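Local structure of 361aa long hypothetical D-aminopeptidase (Pyrococcus horikoshii, 2DRH) at residues Pro47-Ile55 / Ala169-Ser177; Lys28-Lys36 / His148-Ala157. The protein is of unknown function but belongs to the S58 (DmpA) peptidase family and probably acts as an aminopeptidase. One frame throughout, in Å; residues are numbered along the deposited sequence.

Contact 1. Residues Pro47-Ile55 / Ala169-Ser177; sequences PVRTGVTAI and AVGAGTGMS
Thr53 packs alongside Ala172, with its OG1 3.6 Å from the Ala172 CB. The same OG1 accepts the Ala172 N-H, at 2.8 Å from Ala172 N and almost straight (172°). This is made possible by the first torsion of Thr53 (-65°), which sets the hydroxyl beside its own backbone N and turns it to the loop. OG1 is also hydrogen-bonded to His31 ND1, so two partners fix its rotation.

Further along, Thr174 points at the strand. Its CB comes within 3.2 Å of Thr50 O, and its CG2 lies 3.6 Å from Thr50 N. Its hydroxyl is spent inside the loop: OG1 donates to Gly171 O at 2.7 Å. Thr174 N also reaches Gly171 O, from the same face of the carbonyl. A valine in place of Thr174 has no hydroxyl to give Gly171 O, and the turn would probably be held less firmly, with the backbone N-H alone left of this pair of donors.

Three glycines let the backbones close in. A CB on Gly51 would strike Gly171 O, and one on Gly175 would strike Arg49 O. Instead, Gly51 CA sits 3.1 Å from Gly171 O and Gly175 CA 3.1 Å from Arg49 O, both as CA-H...O contacts. A CB on Gly171 would strike Thr53 OG1, and its positive phi favours glycine as well. The Arg49 side chain leads off to Asp334 O and Gly37 O.

The loop thus packs on part of one face of the sheet. Strand 48-56 runs between strands 28-36 and 96-100, and Val52 and Ala54 face helix 151-160 on the opposite side.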
ATOM      1  N   PRO A  47      18.578 -31.871 -16.694  1.00 32.06           N
ATOM      2  CA  PRO A  47      17.229 -32.241 -17.147  1.00 31.91           C
ATOM      3  C   PRO A  47      16.253 -31.065 -17.159  1.00 31.64           C
ATOM      4  O   PRO A  47      16.360 -30.152 -16.341  1.00 30.26           O
ATOM      5  CB  PRO A  47      16.811 -33.311 -16.141  1.00 31.57           C
ATOM      6  CG  PRO A  47      18.119 -33.934 -15.748  1.00 31.15           C
ATOM      7  CD  PRO A  47      19.000 -32.726 -15.570  1.00 32.15           C
ATOM      8  N   VAL A  48      15.300 -31.093 -18.085  1.00 30.30           N
ATOM      9  CA  VAL A  48      14.319 -30.021 -18.191  1.00 28.89           C
ATOM     10  C   VAL A  48      12.930 -30.478 -17.764  1.00 27.70           C
ATOM     11  O   VAL A  48      12.380 -31.440 -18.301  1.00 28.18           O
ATOM     12  CB  VAL A  48      14.244 -29.464 -19.629  1.00 29.68           C
ATOM     13  CG1 VAL A  48      13.970 -30.581 -20.595  1.00 31.24           C
ATOM     14  CG2 VAL A  48      13.146 -28.410 -19.728  1.00 27.61           C
ATOM     15  N   ARG A  49      12.373 -29.766 -16.791  1.00 26.35           N
ATOM     16  CA  ARG A  49      11.050 -30.059 -16.254  1.00 24.69           C
ATOM     17  C   ARG A  49      10.393 -28.712 -15.963  1.00 24.20           C
ATOM     18  O   ARG A  49      10.288 -28.297 -14.814  1.00 22.56           O
ATOM     19  CB  ARG A  49      11.180 -30.870 -14.962  1.00 24.28           C
ATOM     20  CG  ARG A  49      11.984 -32.173 -15.082  1.00 25.46           C
ATOM     21  CD  ARG A  49      11.181 -33.312 -15.707  1.00 28.09           C
ATOM     22  NE  ARG A  49      11.875 -34.601 -15.605  1.00 28.65           N
ATOM     23  CZ  ARG A  49      12.896 -34.977 -16.375  1.00 29.01           C
ATOM     24  NH1 ARG A  49      13.357 -34.167 -17.323  1.00 29.25           N
ATOM     25  NH2 ARG A  49      13.465 -36.162 -16.193  1.00 26.24           N
ATOM     26  N   THR A  50       9.970 -28.021 -17.016  1.00 23.39           N
ATOM     27  CA  THR A  50       9.352 -26.717 -16.854  1.00 23.26           C
ATOM     28  C   THR A  50       8.246 -26.531 -17.893  1.00 22.39           C
ATOM     29  O   THR A  50       7.811 -27.497 -18.517  1.00 22.87           O
ATOM     30  CB  THR A  50      10.423 -25.592 -16.978  1.00 21.64           C
ATOM     31  OG1 THR A  50       9.852 -24.340 -16.595  1.00 24.69           O
ATOM     32  CG2 THR A  50      10.943 -25.486 -18.401  1.00 23.71           C
ATOM     33  N   GLY A  51       7.782 -25.302 -18.077  1.00 22.82           N
ATOM     34  CA  GLY A  51       6.725 -25.074 -19.047  1.00 23.21           C
ATOM     35  C   GLY A  51       6.084 -23.711 -18.940  1.00 23.85           C
ATOM     36  O   GLY A  51       6.582 -22.833 -18.235  1.00 23.20           O
ATOM     37  N   VAL A  52       4.961 -23.547 -19.632  1.00 23.15           N
ATOM     38  CA  VAL A  52       4.228 -22.293 -19.656  1.00 23.20           C
ATOM     39  C   VAL A  52       2.728 -22.549 -19.621  1.00 23.21           C
ATOM     40  O   VAL A  52       2.231 -23.486 -20.246  1.00 24.66           O
ATOM     41  CB  VAL A  52       4.556 -21.491 -20.943  1.00 24.36           C
ATOM     42  CG1 VAL A  52       3.706 -20.225 -21.014  1.00 23.09           C
ATOM     43  CG2 VAL A  52       6.030 -21.137 -20.974  1.00 24.01           C
ATOM     44  N   THR A  53       2.008 -21.714 -18.881  1.00 22.50           N
ATOM     45  CA  THR A  53       0.561 -21.832 -18.783  1.00 20.79           C
ATOM     46  C   THR A  53      -0.035 -20.455 -19.059  1.00 23.36           C
ATOM     47  O   THR A  53       0.395 -19.450 -18.479  1.00 22.72           O
ATOM     48  CB  THR A  53       0.117 -22.297 -17.380  1.00 20.26           C
ATOM     49  OG1 THR A  53       0.594 -23.626 -17.136  1.00 17.85           O
ATOM     50  CG2 THR A  53      -1.404 -22.276 -17.271  1.00 19.92           C
ATOM     51  N   ALA A  54      -1.021 -20.414 -19.949  1.00 22.30           N
ATOM     52  CA  ALA A  54      -1.669 -19.166 -20.313  1.00 21.52           C
ATOM     53  C   ALA A  54      -3.133 -19.138 -19.885  1.00 22.41           C
ATOM     54  O   ALA A  54      -3.853 -20.114 -20.059  1.00 19.76           O
ATOM     55  CB  ALA A  54      -1.564 -18.958 -21.819  1.00 21.74           C
ATOM     56  N   ILE A  55      -3.560 -18.018 -19.311  1.00 22.85           N
ATOM     57  CA  ILE A  55      -4.946 -17.859 -18.893  1.00 24.79           C
ATOM     58  C   ILE A  55      -5.500 -16.634 -19.613  1.00 25.15           C
ATOM     59  O   ILE A  55      -4.973 -15.526 -19.472  1.00 24.75           O
ATOM     60  CB  ILE A  55      -5.097 -17.641 -17.352  1.00 24.34           C
ATOM     61  CG1 ILE A  55      -4.493 -18.816 -16.574  1.00 24.06           C
ATOM     62  CG2 ILE A  55      -6.574 -17.516 -16.986  1.00 24.60           C
ATOM     63  CD1 ILE A  55      -3.049 -18.602 -16.145  1.00 24.37           C
ATOM     64  N   ALA A 169       1.182 -31.925 -13.153  1.00 24.49           N
ATOM     65  CA  ALA A 169       2.499 -31.517 -13.639  1.00 25.03           C
ATOM     66  C   ALA A 169       2.485 -31.221 -15.137  1.00 24.70           C
ATOM     67  O   ALA A 169       3.024 -31.979 -15.941  1.00 25.15           O
ATOM     68  CB  ALA A 169       3.530 -32.599 -13.316  1.00 24.85           C
ATOM     69  N   VAL A 170       1.874 -30.103 -15.502  1.00 23.65           N
ATOM     70  CA  VAL A 170       1.774 -29.708 -16.899  1.00 23.00           C
ATOM     71  C   VAL A 170       1.972 -28.202 -16.994  1.00 23.05           C
ATOM     72  O   VAL A 170       1.786 -27.487 -16.009  1.00 23.43           O
ATOM     73  CB  VAL A 170       0.379 -30.096 -17.473  1.00 24.23           C
ATOM     74  CG1 VAL A 170       0.223 -31.626 -17.486  1.00 22.33           C
ATOM     75  CG2 VAL A 170      -0.727 -29.475 -16.622  1.00 19.70           C
ATOM     76  N   GLY A 171       2.354 -27.719 -18.172  1.00 21.94           N
ATOM     77  CA  GLY A 171       2.568 -26.292 -18.337  1.00 20.34           C
ATOM     78  C   GLY A 171       3.536 -25.736 -17.303  1.00 20.38           C
ATOM     79  O   GLY A 171       4.609 -26.302 -17.076  1.00 20.97           O
ATOM     80  N   ALA A 172       3.162 -24.629 -16.667  1.00 19.03           N
ATOM     81  CA  ALA A 172       4.017 -24.022 -15.657  1.00 19.50           C
ATOM     82  C   ALA A 172       4.168 -24.928 -14.433  1.00 19.42           C
ATOM     83  O   ALA A 172       5.124 -24.799 -13.675  1.00 20.44           O
ATOM     84  CB  ALA A 172       3.456 -22.665 -15.245  1.00 18.01           C
ATOM     85  N   GLY A 173       3.234 -25.852 -14.246  1.00 20.12           N
ATOM     86  CA  GLY A 173       3.316 -26.742 -13.099  1.00 21.09           C
ATOM     87  C   GLY A 173       4.260 -27.920 -13.276  1.00 22.18           C
ATOM     88  O   GLY A 173       4.632 -28.582 -12.305  1.00 22.43           O
ATOM     89  N   THR A 174       4.659 -28.169 -14.515  1.00 22.71           N
ATOM     90  CA  THR A 174       5.534 -29.289 -14.851  1.00 23.37           C
ATOM     91  C   THR A 174       6.570 -29.714 -13.800  1.00 24.06           C
ATOM     92  O   THR A 174       6.540 -30.853 -13.346  1.00 21.52           O
ATOM     93  CB  THR A 174       6.250 -29.030 -16.198  1.00 24.30           C
ATOM     94  OG1 THR A 174       5.264 -28.893 -17.235  1.00 24.71           O
ATOM     95  CG2 THR A 174       7.182 -30.187 -16.545  1.00 24.26           C
ATOM     96  N   GLY A 175       7.473 -28.819 -13.402  1.00 23.95           N
ATOM     97  CA  GLY A 175       8.484 -29.214 -12.428  1.00 22.72           C
ATOM     98  C   GLY A 175       8.379 -28.653 -11.020  1.00 23.30           C
ATOM     99  O   GLY A 175       9.389 -28.569 -10.318  1.00 24.01           O
ATOM    100  N   MET A 176       7.170 -28.288 -10.594  1.00 22.37           N
ATOM    101  CA  MET A 176       6.947 -27.719  -9.261  1.00 22.81           C
ATOM    102  C   MET A 176       6.815 -28.740  -8.122  1.00 22.92           C
ATOM    103  O   MET A 176       6.497 -29.912  -8.344  1.00 24.57           O
ATOM    104  CB  MET A 176       5.700 -26.831  -9.278  1.00 22.25           C
ATOM    105  CG  MET A 176       5.776 -25.648 -10.242  1.00 24.66           C
ATOM    106  SD  MET A 176       7.123 -24.478  -9.892  1.00 23.63           S
ATOM    107  CE  MET A 176       7.548 -23.937 -11.542  1.00 24.80           C
ATOM    108  N   SER A 177       7.058 -28.271  -6.902  1.00 23.21           N
ATOM    109  CA  SER A 177       6.982 -29.094  -5.699  1.00 22.98           C
ATOM    110  C   SER A 177       6.062 -28.436  -4.677  1.00 23.49           C
ATOM    111  O   SER A 177       6.116 -27.227  -4.483  1.00 23.19           O
ATOM    112  CB  SER A 177       8.373 -29.245  -5.066  1.00 23.36           C
ATOM    113  OG  SER A 177       9.296 -29.795  -5.978  1.00 23.50           O
TER

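Contact 2. Residues Lys28-Lys36 / His148-Ala157; sequences KVGHVTLIK and HVKREHVVEA
Helix 151-157 runs roughly antiparallel to strand 28-36, at 146° with the axes 7.4 Å apart at closest, and the backbones come nearest at Gly30 and Ala157. There Gly30 CA makes a CA-H...O contact to Ala157 O at 3.4 Å. A side chain on Gly30 would collide with that oxygen.

Val32 fills the next position along the strand, and its two methyls take different partners. CG1 is anti to the backbone N (166°) and reaches the root of His153, 3.9 Å from its CB. CG2 packs against Ala157 CB at 3.8 Å and also lies near His153 O and the CG of Glu156. The carboxylate of Glu156 turns elsewhere, to a salt bridge with Arg160.

Leu34 and His153 reach toward each other from opposite directions. Leu34 CD2 stands 4.2 Å from the centroid of the His153 imidazole ring, 29° off the ring normal, as an off-centre CH-pi contact. Its CD1 approaches the same ring obliquely, 3.5 Å from His153 ND1. CD1 also touches Val149, where the chain leads into the helix. Lys150 CB sits over the other face of the ring, offset toward the rim, so the imidazole is held between two aliphatic groups. The Lys150 amino group is drawn to Glu152, where NZ bridges both carboxylate oxygens.

Across the interface the side chains meet by van der Waals and CH-pi contacts. It is helix-on-sheet packing of a layered alpha/beta fold, consistent with the alpha-beta-beta-alpha sandwich of DmpA-like peptidases: helix 151-160 lies on one face of the sheet, and Val32 and Leu34 make the strand's side of the interface.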
ATOM      1  N   LYS A  28     -10.283 -19.205 -20.620  1.00 28.09           N
ATOM      2  CA  LYS A  28      -9.637 -20.349 -21.252  1.00 28.36           C
ATOM      3  C   LYS A  28      -8.217 -20.563 -20.724  1.00 28.23           C
ATOM      4  O   LYS A  28      -7.535 -19.604 -20.357  1.00 25.71           O
ATOM      5  CB  LYS A  28      -9.626 -20.148 -22.767  1.00 30.21           C
ATOM      6  CG  LYS A  28     -11.037 -20.146 -23.376  1.00 35.03           C
ATOM      7  CD  LYS A  28     -11.042 -19.645 -24.810  1.00 35.53           C
ATOM      8  CE  LYS A  28     -10.210 -20.529 -25.720  1.00 37.56           C
ATOM      9  NZ  LYS A  28     -10.006 -19.889 -27.057  1.00 38.49           N
ATOM     10  N   VAL A  29      -7.789 -21.828 -20.682  1.00 27.79           N
ATOM     11  CA  VAL A  29      -6.459 -22.195 -20.188  1.00 27.66           C
ATOM     12  C   VAL A  29      -5.711 -23.094 -21.173  1.00 28.18           C
ATOM     13  O   VAL A  29      -6.260 -24.080 -21.671  1.00 28.46           O
ATOM     14  CB  VAL A  29      -6.537 -22.946 -18.833  1.00 25.37           C
ATOM     15  CG1 VAL A  29      -5.141 -23.310 -18.361  1.00 25.44           C
ATOM     16  CG2 VAL A  29      -7.231 -22.090 -17.791  1.00 23.75           C
ATOM     17  N   GLY A  30      -4.454 -22.747 -21.440  1.00 26.98           N
ATOM     18  CA  GLY A  30      -3.634 -23.527 -22.351  1.00 28.19           C
ATOM     19  C   GLY A  30      -2.283 -23.837 -21.731  1.00 27.13           C
ATOM     20  O   GLY A  30      -1.755 -23.024 -20.970  1.00 26.38           O
ATOM     21  N   HIS A  31      -1.724 -25.001 -22.060  1.00 26.45           N
ATOM     22  CA  HIS A  31      -0.432 -25.433 -21.521  1.00 25.49           C
ATOM     23  C   HIS A  31       0.595 -25.823 -22.581  1.00 25.22           C
ATOM     24  O   HIS A  31       0.253 -26.197 -23.701  1.00 24.30           O
ATOM     25  CB  HIS A  31      -0.580 -26.679 -20.640  1.00 24.03           C
ATOM     26  CG  HIS A  31      -1.454 -26.503 -19.441  1.00 24.49           C
ATOM     27  ND1 HIS A  31      -1.230 -25.533 -18.489  1.00 23.93           N
ATOM     28  CD2 HIS A  31      -2.485 -27.249 -18.982  1.00 23.69           C
ATOM     29  CE1 HIS A  31      -2.079 -25.694 -17.491  1.00 23.56           C
ATOM     30  NE2 HIS A  31      -2.851 -26.730 -17.766  1.00 24.75           N
ATOM     31  N   VAL A  32       1.858 -25.757 -22.179  1.00 24.05           N
ATOM     32  CA  VAL A  32       2.988 -26.180 -22.992  1.00 23.61           C
ATOM     33  C   VAL A  32       3.897 -26.817 -21.946  1.00 23.88           C
ATOM     34  O   VAL A  32       4.350 -26.147 -21.007  1.00 22.16           O
ATOM     35  CB  VAL A  32       3.694 -25.002 -23.695  1.00 24.63           C
ATOM     36  CG1 VAL A  32       5.054 -25.456 -24.245  1.00 22.42           C
ATOM     37  CG2 VAL A  32       2.825 -24.505 -24.842  1.00 22.79           C
ATOM     38  N   THR A  33       4.123 -28.121 -22.094  1.00 23.98           N
ATOM     39  CA  THR A  33       4.921 -28.891 -21.143  1.00 23.61           C
ATOM     40  C   THR A  33       6.273 -29.272 -21.721  1.00 23.34           C
ATOM     41  O   THR A  33       6.353 -29.769 -22.838  1.00 22.03           O
ATOM     42  CB  THR A  33       4.164 -30.173 -20.725  1.00 24.64           C
ATOM     43  OG1 THR A  33       2.866 -29.812 -20.236  1.00 24.83           O
ATOM     44  CG2 THR A  33       4.921 -30.924 -19.627  1.00 22.20           C
ATOM     45  N   LEU A  34       7.331 -29.039 -20.947  1.00 22.65           N
ATOM     46  CA  LEU A  34       8.689 -29.333 -21.389  1.00 22.58           C
ATOM     47  C   LEU A  34       9.408 -30.312 -20.474  1.00 23.33           C
ATOM     48  O   LEU A  34       9.835 -29.959 -19.372  1.00 22.04           O
ATOM     49  CB  LEU A  34       9.493 -28.037 -21.475  1.00 21.00           C
ATOM     50  CG  LEU A  34       8.831 -26.992 -22.362  1.00 20.22           C
ATOM     51  CD1 LEU A  34       9.566 -25.663 -22.252  1.00 19.75           C
ATOM     52  CD2 LEU A  34       8.806 -27.514 -23.803  1.00 21.15           C
ATOM     53  N   ILE A  35       9.541 -31.543 -20.952  1.00 24.95           N
ATOM     54  CA  ILE A  35      10.201 -32.599 -20.204  1.00 27.20           C
ATOM     55  C   ILE A  35      11.237 -33.264 -21.102  1.00 29.18           C
ATOM     56  O   ILE A  35      10.913 -33.727 -22.198  1.00 28.73           O
ATOM     57  CB  ILE A  35       9.180 -33.652 -19.728  1.00 28.16           C
ATOM     58  CG1 ILE A  35       8.089 -32.962 -18.896  1.00 26.58           C
ATOM     59  CG2 ILE A  35       9.887 -34.749 -18.918  1.00 27.36           C
ATOM     60  CD1 ILE A  35       7.093 -33.916 -18.248  1.00 23.84           C
ATOM     61  N   LYS A  36      12.481 -33.304 -20.637  1.00 29.45           N
ATOM     62  CA  LYS A  36      13.559 -33.904 -21.410  1.00 30.56           C
ATOM     63  C   LYS A  36      14.801 -34.144 -20.560  1.00 29.88           C
ATOM     64  O   LYS A  36      15.158 -33.323 -19.720  1.00 30.72           O
ATOM     65  CB  LYS A  36      13.927 -32.994 -22.591  1.00 33.48           C
ATOM     66  CG  LYS A  36      15.268 -33.317 -23.234  1.00 36.84           C
ATOM     67  CD  LYS A  36      15.769 -32.176 -24.110  1.00 39.03           C
ATOM     68  CE  LYS A  36      17.184 -32.452 -24.602  1.00 41.08           C
ATOM     69  NZ  LYS A  36      18.144 -32.680 -23.474  1.00 43.17           N
ATOM     70  N   HIS A 148      14.899 -22.935 -20.521  1.00 23.33           N
ATOM     71  CA  HIS A 148      14.449 -23.783 -21.616  1.00 24.12           C
ATOM     72  C   HIS A 148      13.142 -23.329 -22.253  1.00 24.07           C
ATOM     73  O   HIS A 148      12.812 -23.734 -23.367  1.00 24.35           O
ATOM     74  CB  HIS A 148      14.372 -25.228 -21.116  1.00 23.23           C
ATOM     75  CG  HIS A 148      15.682 -25.729 -20.597  1.00 24.45           C
ATOM     76  ND1 HIS A 148      16.785 -25.896 -21.408  1.00 24.95           N
ATOM     77  CD2 HIS A 148      16.099 -25.998 -19.337  1.00 25.58           C
ATOM     78  CE1 HIS A 148      17.824 -26.242 -20.670  1.00 25.58           C
ATOM     79  NE2 HIS A 148      17.434 -26.309 -19.410  1.00 24.85           N
ATOM     80  N   VAL A 149      12.403 -22.476 -21.552  1.00 24.30           N
ATOM     81  CA  VAL A 149      11.161 -21.950 -22.101  1.00 23.67           C
ATOM     82  C   VAL A 149      11.541 -21.070 -23.283  1.00 25.44           C
ATOM     83  O   VAL A 149      12.452 -20.249 -23.177  1.00 24.83           O
ATOM     84  CB  VAL A 149      10.416 -21.067 -21.088  1.00 22.39           C
ATOM     85  CG1 VAL A 149       9.302 -20.311 -21.793  1.00 24.47           C
ATOM     86  CG2 VAL A 149       9.859 -21.918 -19.961  1.00 21.75           C
ATOM     87  N   LYS A 150      10.855 -21.243 -24.409  1.00 25.22           N
ATOM     88  CA  LYS A 150      11.135 -20.429 -25.583  1.00 24.99           C
ATOM     89  C   LYS A 150       9.964 -19.494 -25.842  1.00 24.74           C
ATOM     90  O   LYS A 150       8.820 -19.806 -25.496  1.00 24.53           O
ATOM     91  CB  LYS A 150      11.379 -21.306 -26.814  1.00 27.45           C
ATOM     92  CG  LYS A 150      12.593 -22.216 -26.706  1.00 29.65           C
ATOM     93  CD  LYS A 150      12.920 -22.876 -28.043  1.00 34.21           C
ATOM     94  CE  LYS A 150      13.679 -21.929 -28.976  1.00 36.72           C
ATOM     95  NZ  LYS A 150      12.983 -20.623 -29.209  1.00 39.19           N
ATOM     96  N   ARG A 151      10.251 -18.348 -26.447  1.00 23.53           N
ATOM     97  CA  ARG A 151       9.214 -17.381 -26.742  1.00 24.96           C
ATOM     98  C   ARG A 151       8.034 -17.994 -27.497  1.00 24.65           C
ATOM     99  O   ARG A 151       6.887 -17.672 -27.200  1.00 23.76           O
ATOM    100  CB  ARG A 151       9.803 -16.196 -27.520  1.00 25.21           C
ATOM    101  CG  ARG A 151      10.552 -16.550 -28.794  1.00 27.07           C
ATOM    102  CD  ARG A 151      11.425 -15.379 -29.228  1.00 28.26           C
ATOM    103  NE  ARG A 151      10.658 -14.142 -29.355  1.00 30.25           N
ATOM    104  CZ  ARG A 151      11.190 -12.925 -29.296  1.00 31.21           C
ATOM    105  NH1 ARG A 151      12.500 -12.778 -29.109  1.00 29.79           N
ATOM    106  NH2 ARG A 151      10.414 -11.854 -29.423  1.00 29.06           N
ATOM    107  N   GLU A 152       8.304 -18.890 -28.446  1.00 26.01           N
ATOM    108  CA  GLU A 152       7.227 -19.520 -29.217  1.00 27.44           C
ATOM    109  C   GLU A 152       6.308 -20.323 -28.308  1.00 27.53           C
ATOM    110  O   GLU A 152       5.123 -20.498 -28.611  1.00 26.66           O
ATOM    111  CB  GLU A 152       7.760 -20.478 -30.288  1.00 27.85           C
ATOM    112  CG  GLU A 152       8.922 -19.989 -31.110  1.00 30.81           C
ATOM    113  CD  GLU A 152      10.250 -20.270 -30.440  1.00 32.15           C
ATOM    114  OE1 GLU A 152      10.583 -19.577 -29.461  1.00 31.42           O
ATOM    115  OE2 GLU A 152      10.955 -21.201 -30.885  1.00 36.23           O
ATOM    116  N   HIS A 153       6.865 -20.831 -27.211  1.00 25.86           N
ATOM    117  CA  HIS A 153       6.087 -21.626 -26.262  1.00 26.92           C
ATOM    118  C   HIS A 153       4.956 -20.792 -25.677  1.00 26.90           C
ATOM    119  O   HIS A 153       3.867 -21.304 -25.412  1.00 26.89           O
ATOM    120  CB  HIS A 153       6.994 -22.153 -25.143  1.00 27.33           C
ATOM    121  CG  HIS A 153       8.006 -23.154 -25.611  1.00 28.69           C
ATOM    122  ND1 HIS A 153       9.151 -23.445 -24.900  1.00 27.16           N
ATOM    123  CD2 HIS A 153       8.044 -23.934 -26.720  1.00 27.43           C
ATOM    124  CE1 HIS A 153       9.850 -24.360 -25.549  1.00 26.53           C
ATOM    125  NE2 HIS A 153       9.200 -24.674 -26.657  1.00 26.93           N
ATOM    126  N   VAL A 154       5.215 -19.501 -25.496  1.00 27.31           N
ATOM    127  CA  VAL A 154       4.221 -18.593 -24.945  1.00 27.58           C
ATOM    128  C   VAL A 154       3.070 -18.383 -25.929  1.00 27.44           C
ATOM    129  O   VAL A 154       1.903 -18.383 -25.539  1.00 27.87           O
ATOM    130  CB  VAL A 154       4.840 -17.225 -24.603  1.00 27.66           C
ATOM    131  CG1 VAL A 154       3.766 -16.302 -24.026  1.00 27.25           C
ATOM    132  CG2 VAL A 154       5.980 -17.406 -23.609  1.00 28.42           C
ATOM    133  N   VAL A 155       3.402 -18.196 -27.200  1.00 26.80           N
ATOM    134  CA  VAL A 155       2.381 -18.004 -28.219  1.00 27.22           C
ATOM    135  C   VAL A 155       1.557 -19.285 -28.365  1.00 28.05           C
ATOM    136  O   VAL A 155       0.337 -19.233 -28.516  1.00 27.77           O
ATOM    137  CB  VAL A 155       3.010 -17.643 -29.586  1.00 28.49           C
ATOM    138  CG1 VAL A 155       1.912 -17.523 -30.652  1.00 27.06           C
ATOM    139  CG2 VAL A 155       3.786 -16.322 -29.474  1.00 24.74           C
ATOM    140  N   GLU A 156       2.235 -20.430 -28.303  1.00 27.20           N
ATOM    141  CA  GLU A 156       1.574 -21.724 -28.425  1.00 27.94           C
ATOM    142  C   GLU A 156       0.602 -21.953 -27.269  1.00 26.84           C
ATOM    143  O   GLU A 156      -0.541 -22.378 -27.482  1.00 25.33           O
ATOM    144  CB  GLU A 156       2.623 -22.848 -28.466  1.00 30.73           C
ATOM    145  CG  GLU A 156       2.078 -24.259 -28.671  1.00 34.16           C
ATOM    146  CD  GLU A 156       1.206 -24.401 -29.921  1.00 37.48           C
ATOM    147  OE1 GLU A 156       1.603 -23.907 -30.997  1.00 39.75           O
ATOM    148  OE2 GLU A 156       0.125 -25.022 -29.831  1.00 39.96           O
ATOM    149  N   ALA A 157       1.054 -21.674 -26.049  1.00 24.64           N
ATOM    150  CA  ALA A 157       0.210 -21.853 -24.869  1.00 23.24           C
ATOM    151  C   ALA A 157      -1.067 -21.026 -25.005  1.00 23.02           C
ATOM    152  O   ALA A 157      -2.147 -21.473 -24.616  1.00 22.46           O
ATOM    153  CB  ALA A 157       0.968 -21.449 -23.599  1.00 22.27           C
TER

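In the fold
From the N terminus the chain first lays down strand 28-36 and then strand 48-56, antiparallel neighbours in one sheet. It runs on through strands 96-100 and 132-136 of that sheet before reaching residues 148-157. Here contact 2 closes a loop of 111 residues by returning to the first strand. A little later residues 169-177 come back to the second strand, and contact 1 closes a loop of 113 residues. The segments alternate along the chain, so the two loops cross. Their centres lie about 8 Å apart. Between them the strand pair is covered on both faces, by the helix in contact 2 and by the glycine-rich loop in contact 1.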